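Local coordinates for protein HcgB (Methanococcus maripaludis, PDB 5D5P) that probably transfers a guanylyl group to the pyridinol precursor during biosynthesis of the FeGP cofactor of [Fe]-hydrogenase, at residues I3-I7 against D117-L123; S45-F50 against N64-L68. One frame throughout, in Å; residues are numbered along the deposited sequence.

Contact 1: I3-I7 against D117-L123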
loop_
_atom_site.group_PDB
_atom_site.type_symbol
_atom_site.label_atom_id
_atom_site.label_comp_id
_atom_site.label_asym_id
_atom_site.label_seq_id
_atom_site.Cartn_x
_atom_site.Cartn_y
_atom_site.Cartn_z
ATOM N N ILE A 3 -7.046 -19.309 -3.649
ATOM C CA ILE A 3 -6.884 -18.410 -2.513
ATOM C C ILE A 3 -7.991 -18.523 -1.462
ATOM O O ILE A 3 -7.730 -18.211 -0.308
ATOM C CB ILE A 3 -6.702 -16.926 -2.946
ATOM C CG1 ILE A 3 -7.874 -16.399 -3.753
ATOM C CG2 ILE A 3 -5.385 -16.761 -3.733
ATOM C CD1 ILE A 3 -7.746 -14.920 -3.993
ATOM N N GLU A 4 -9.216 -18.901 -1.833
ATOM C CA GLU A 4 -10.248 -19.119 -0.799
ATOM C C GLU A 4 -9.748 -20.061 0.275
ATOM O O GLU A 4 -10.053 -19.915 1.465
ATOM C CB GLU A 4 -11.526 -19.725 -1.351
ATOM C CG GLU A 4 -12.442 -18.848 -2.150
ATOM C CD GLU A 4 -13.396 -19.693 -2.979
ATOM O OE1 GLU A 4 -13.432 -20.937 -2.811
ATOM O OE2 GLU A 4 -14.132 -19.106 -3.790
ATOM N N ASN A 5 -9.079 -21.105 -0.195
ATOM C CA ASN A 5 -8.578 -22.159 0.655
ATOM C C ASN A 5 -7.446 -21.683 1.524
ATOM O O ASN A 5 -7.420 -21.964 2.723
ATOM C CB ASN A 5 -8.125 -23.336 -0.190
ATOM C CG ASN A 5 -9.273 -24.048 -0.843
ATOM O OD1 ASN A 5 -10.383 -24.097 -0.309
ATOM N ND2 ASN A 5 -9.011 -24.619 -2.008
ATOM N N THR A 6 -6.493 -20.975 0.909
ATOM C CA THR A 6 -5.341 -20.486 1.658
ATOM C C THR A 6 -5.818 -19.463 2.667
ATOM O O THR A 6 -5.318 -19.427 3.789
ATOM C CB THR A 6 -4.236 -19.892 0.752
ATOM O OG1 THR A 6 -4.730 -18.741 0.059
ATOM C CG2 THR A 6 -3.737 -20.946 -0.247
ATOM N N ILE A 7 -6.813 -18.656 2.290
ATOM C CA ILE A 7 -7.361 -17.671 3.208
ATOM C C ILE A 7 -8.076 -18.334 4.383
ATOM O O ILE A 7 -7.835 -17.980 5.533
ATOM C CB ILE A 7 -8.324 -16.700 2.489
ATOM C CG1 ILE A 7 -7.530 -15.821 1.528
ATOM C CG2 ILE A 7 -9.082 -15.886 3.493
ATOM C CD1 ILE A 7 -8.395 -14.987 0.602
ATOM N N ASP A 117 -7.950 -9.390 -7.111
ATOM C CA ASP A 117 -8.655 -10.464 -7.800
ATOM C C ASP A 117 -10.127 -10.072 -8.007
ATOM O O ASP A 117 -10.518 -8.925 -7.780
ATOM C CB ASP A 117 -8.531 -11.802 -7.041
ATOM C CG ASP A 117 -9.495 -11.923 -5.860
ATOM O OD1 ASP A 117 -10.075 -10.922 -5.417
ATOM O OD2 ASP A 117 -9.758 -13.068 -5.433
ATOM N N LYS A 118 -10.926 -11.033 -8.450
ATOM C CA LYS A 118 -12.290 -10.736 -8.883
ATOM C C LYS A 118 -13.198 -10.250 -7.775
ATOM O O LYS A 118 -14.250 -9.680 -8.062
ATOM C CB LYS A 118 -12.900 -11.977 -9.544
ATOM C CG LYS A 118 -12.915 -13.173 -8.626
ATOM C CD LYS A 118 -13.515 -14.402 -9.306
ATOM C CE LYS A 118 -13.322 -15.639 -8.438
ATOM N NZ LYS A 118 -13.886 -15.435 -7.076
ATOM N N LYS A 119 -12.802 -10.485 -6.523
ATOM C CA LYS A 119 -13.559 -10.003 -5.345
ATOM C C LYS A 119 -12.997 -8.741 -4.729
ATOM O O LYS A 119 -13.509 -8.258 -3.733
ATOM C CB LYS A 119 -13.579 -11.068 -4.232
ATOM C CG LYS A 119 -14.332 -12.332 -4.582
ATOM C CD LYS A 119 -14.412 -13.276 -3.396
ATOM C CE LYS A 119 -15.397 -14.396 -3.661
ATOM N NZ LYS A 119 -15.307 -15.442 -2.635
ATOM N N GLY A 120 -11.912 -8.242 -5.291
ATOM C CA GLY A 120 -11.262 -7.064 -4.728
ATOM C C GLY A 120 -10.194 -7.384 -3.685
ATOM O O GLY A 120 -9.595 -6.470 -3.086
ATOM N N ARG A 121 -9.897 -8.669 -3.507
ATOM C CA ARG A 121 -8.814 -9.045 -2.590
ATOM C C ARG A 121 -7.464 -8.640 -3.137
ATOM O O ARG A 121 -7.202 -8.781 -4.321
ATOM C CB ARG A 121 -8.837 -10.552 -2.326
ATOM C CG ARG A 121 -10.106 -10.970 -1.652
ATOM C CD ARG A 121 -10.192 -12.484 -1.436
ATOM N NE ARG A 121 -10.414 -13.173 -2.701
ATOM C CZ ARG A 121 -11.010 -14.359 -2.828
ATOM N NH1 ARG A 121 -11.409 -15.060 -1.746
ATOM N NH2 ARG A 121 -11.193 -14.864 -4.048
ATOM N N ILE A 122 -6.596 -8.157 -2.249
ATOM C CA ILE A 122 -5.314 -7.626 -2.698
ATOM C C ILE A 122 -4.243 -8.710 -2.707
ATOM O O ILE A 122 -3.968 -9.315 -1.677
ATOM C CB ILE A 122 -4.871 -6.468 -1.785
ATOM C CG1 ILE A 122 -5.831 -5.293 -1.968
ATOM C CG2 ILE A 122 -3.434 -6.028 -2.114
ATOM C CD1 ILE A 122 -5.714 -4.284 -0.834
ATOM N N LEU A 123 -3.631 -8.937 -3.873
ATOM C CA LEU A 123 -2.680 -10.033 -4.035
ATOM C C LEU A 123 -1.232 -9.575 -3.855
ATOM O O LEU A 123 -0.415 -10.270 -3.285
ATOM C CB LEU A 123 -2.853 -10.681 -5.417
ATOM C CG LEU A 123 -4.276 -11.097 -5.764
ATOM C CD1 LEU A 123 -4.268 -11.767 -7.120
ATOM C CD2 LEU A 123 -4.780 -12.102 -4.721
#

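Contact 2: S45-F50 against N64-L68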
loop_
_atom_site.group_PDB
_atom_site.type_symbol
_atom_site.label_atom_id
_atom_site.label_comp_id
_atom_site.label_asym_id
_atom_site.label_seq_id
_atom_site.Cartn_x
_atom_site.Cartn_y
_atom_site.Cartn_z
ATOM N N SER A 45 -7.462 5.089 -17.925
ATOM C CA SER A 45 -7.884 5.447 -19.260
ATOM C C SER A 45 -6.741 6.045 -20.080
ATOM O O SER A 45 -6.952 6.514 -21.198
ATOM C CB SER A 45 -9.056 6.414 -19.169
ATOM O OG SER A 45 -8.701 7.501 -18.338
ATOM N N ASN A 46 -5.538 6.011 -19.518
ATOM C CA ASN A 46 -4.337 6.467 -20.208
ATOM C C ASN A 46 -3.734 5.357 -21.072
ATOM O O ASN A 46 -3.322 4.318 -20.535
ATOM C CB ASN A 46 -3.295 6.970 -19.192
ATOM C CG ASN A 46 -2.075 7.541 -19.855
ATOM O OD1 ASN A 46 -1.067 6.859 -20.069
ATOM N ND2 ASN A 46 -2.175 8.809 -20.247
ATOM N N GLU A 47 -3.683 5.574 -22.382
ATOM C CA GLU A 47 -3.321 4.515 -23.304
ATOM C C GLU A 47 -1.850 4.155 -23.121
ATOM O O GLU A 47 -1.470 3.000 -23.233
ATOM C CB GLU A 47 -3.611 4.941 -24.745
ATOM C CG GLU A 47 -5.075 5.318 -24.958
ATOM C CD GLU A 47 -5.905 4.201 -25.574
ATOM O OE1 GLU A 47 -5.306 3.202 -26.043
ATOM O OE2 GLU A 47 -7.157 4.337 -25.607
ATOM N N LYS A 48 -1.032 5.141 -22.780
ATOM C CA LYS A 48 0.392 4.903 -22.581
ATOM C C LYS A 48 0.653 4.014 -21.357
ATOM O O LYS A 48 1.446 3.068 -21.444
ATOM C CB LYS A 48 1.108 6.249 -22.485
ATOM C CG LYS A 48 2.564 6.172 -22.238
ATOM C CD LYS A 48 3.199 7.577 -22.214
ATOM C CE LYS A 48 2.923 8.315 -20.919
ATOM N NZ LYS A 48 3.601 9.646 -20.884
ATOM N N LYS A 49 -0.014 4.286 -20.228
ATOM C CA LYS A 49 0.107 3.406 -19.058
ATOM C C LYS A 49 -0.481 2.035 -19.367
ATOM O O LYS A 49 0.091 1.005 -18.965
ATOM C CB LYS A 49 -0.595 4.007 -17.839
ATOM C CG LYS A 49 0.067 5.310 -17.372
ATOM C CD LYS A 49 -0.502 5.811 -16.038
ATOM C CE LYS A 49 -0.075 7.262 -15.813
ATOM N NZ LYS A 49 -1.200 8.171 -15.470
ATOM N N PHE A 50 -1.617 2.003 -20.070
ATOM C CA PHE A 50 -2.230 0.718 -20.417
ATOM C C PHE A 50 -1.272 -0.160 -21.209
ATOM O O PHE A 50 -1.157 -1.372 -20.964
ATOM C CB PHE A 50 -3.508 0.912 -21.228
ATOM C CG PHE A 50 -4.128 -0.372 -21.681
ATOM C CD1 PHE A 50 -4.678 -1.255 -20.768
ATOM C CD2 PHE A 50 -4.132 -0.717 -23.020
ATOM C CE1 PHE A 50 -5.240 -2.435 -21.181
ATOM C CE2 PHE A 50 -4.691 -1.911 -23.432
ATOM C CZ PHE A 50 -5.247 -2.766 -22.502
ATOM N N ASN A 64 -7.624 -11.862 -22.203
ATOM C CA ASN A 64 -8.073 -10.627 -22.828
ATOM C C ASN A 64 -7.728 -9.523 -21.859
ATOM O O ASN A 64 -8.198 -9.566 -20.726
ATOM C CB ASN A 64 -9.584 -10.657 -23.093
ATOM C CG ASN A 64 -10.020 -11.876 -23.868
ATOM O OD1 ASN A 64 -9.333 -12.328 -24.790
ATOM N ND2 ASN A 64 -11.165 -12.436 -23.487
ATOM N N ILE A 65 -6.969 -8.510 -22.274
ATOM C CA ILE A 65 -6.603 -7.428 -21.340
ATOM C C ILE A 65 -7.262 -6.164 -21.820
ATOM O O ILE A 65 -7.121 -5.809 -22.976
ATOM C CB ILE A 65 -5.069 -7.203 -21.240
ATOM C CG1 ILE A 65 -4.359 -8.516 -20.895
ATOM C CG2 ILE A 65 -4.763 -6.161 -20.202
ATOM C CD1 ILE A 65 -2.842 -8.407 -20.926
ATOM N N SER A 66 -7.974 -5.467 -20.937
ATOM C CA SER A 66 -8.802 -4.336 -21.376
ATOM C C SER A 66 -8.595 -3.127 -20.486
ATOM O O SER A 66 -8.300 -3.295 -19.312
ATOM C CB SER A 66 -10.280 -4.730 -21.333
ATOM O OG SER A 66 -10.516 -5.858 -22.149
ATOM N N MET A 67 -8.776 -1.916 -21.029
ATOM C CA MET A 67 -8.821 -0.736 -20.147
ATOM C C MET A 67 -10.202 -0.659 -19.540
ATOM O O MET A 67 -11.178 -1.004 -20.170
ATOM C CB MET A 67 -8.553 0.590 -20.878
ATOM C CG MET A 67 -7.119 0.949 -21.144
ATOM S SD MET A 67 -6.948 2.639 -21.797
ATOM C CE MET A 67 -7.938 2.484 -23.277
ATOM N N LEU A 68 -10.291 -0.047 -18.379
ATOM C CA LEU A 68 -11.576 0.220 -17.759
ATOM C C LEU A 68 -12.229 1.386 -18.477
ATOM O O LEU A 68 -11.602 2.430 -18.642
ATOM C CB LEU A 68 -11.391 0.538 -16.283
ATOM C CG LEU A 68 -12.630 0.860 -15.439
ATOM C CD1 LEU A 68 -13.525 -0.358 -15.339
ATOM C CD2 LEU A 68 -12.192 1.303 -14.085
#

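Contact 1: I3-I7 against D117-L123
Ile3, at the start of helix 3-15, pushes its CD1 against one face of the Arg121 guanidinium, 3.1 Å above the plane and offset toward the rim. With CG1 set between the backbone N and the carbonyl carbon (chi1 59°), the ethyl branch meets the arginine from the opposite direction, and the same CD1 lies 4.2 Å from Leu123 CD2. Glu4 follows at the edge of the guanidinium, its CG 3.9 Å from Arg121 NH1, while its carboxylate extends toward Lys119: Glu4 OE2 and Lys119 NZ are 4.0 Å apart, an attraction of opposite charges rather than a salt bridge. One turn on, Ile7 CD1 rests against the arginine's aliphatic part, 3.7 Å from Arg121 CD.

Opposite Ile3, Lys119 CD lies over the centre of the other guanidinium face, so the flat group is sandwiched between two aliphatic chains. Asp117 fixes its rotation: Arg121 NE and NH2 both bond to Asp117 OD2, the salt bridge from NH2 measuring 2.7 Å, with OD2 close to the guanidinium plane. Asp117 OD1 accepts from the backbone N of Lys119 and of Arg121, which arrive from opposite faces of the carboxylate. An alanine in place of Asp117 would probably leave the guanidinium without its charged mate and free to turn beneath Ile3, and the backbone amides of Lys119 and Arg121 without their acceptor. Ile106 of the second subunit packs on Ile3, Arg121 and Leu123. The arrangement is that of a beta hairpin joining strands 111-117 and 122-128 through a type I turn, with an Asx turn at Asp117, packed against the N-terminal helix.

Contact 2: S45-F50 against N64-L68
Met67 lays its CG over one face of the Phe50 ring, 3.6 Å from the centroid and 29° off the normal, a CH-pi contact displaced toward the CG-CD1 side of the ring. Its sulfur continues past the face toward the helix start: Met67 SD is 4.8 Å from the ring centroid in an oblique Met-aromatic contact. The same Met67 SD lies 3.8 Å from Ser45 C. A bend at chi3 (-59°) then turns the methyl toward Glu47, whose side chain crosses that of Met67 at about a right angle and brings its carboxylate beside CE.

The ring reaches the strand because Phe50 CG stands anti to the backbone N (chi1 176°). Its outer end meets the strand backbone, with the carbonyl O of Ile65 near the ring plane, 3.6 Å from Phe50 CZ, and Ser66 C 3.5 Å from Phe50 CE1. Ile65 adds an apolar contact through CG2, 3.9 Å from Phe50 CE1. On the helix side, Asn46 is the N-cap: its OD1 accepts from Lys49 N at 2.8 Å, in the carbonyl plane, and fastens the first turn from which Phe50 projects.

Phe50 and Ile65 both also touch Val42 of strand 39-43, which hydrogen-bonds to 64-67, while Lys48 and Lys49 lean on helix 138-151. The contact thus closes helix 47-57 onto the edge strand 64-67 in a beta-alpha-beta unit that runs from strand 39-43 through the helix to its parallel neighbour.

How the contacts relate
Both contacts involve the first turn of a helix and reach the same mixed sheet, contact 1 mostly through the hairpin turn at its end, contact 2 through edge strand 64-67. They lie on opposite sides of the chain's centre, about 23 Å apart between centres, and contact 2 is nested within the sequence spanned by contact 1. Contact 1 is partly buried and wraps an internally paired charged group in aliphatic chains; its strand 122-128 is outermost within its own chain, but Ile122 makes backbone hydrogen bonds to the second subunit. Contact 2 lies at the surface, untouched by the other subunit, and relies on aromatic, sulfur and apolar packing. Contact 1 joins elements distant in sequence, whereas contact 2 is local.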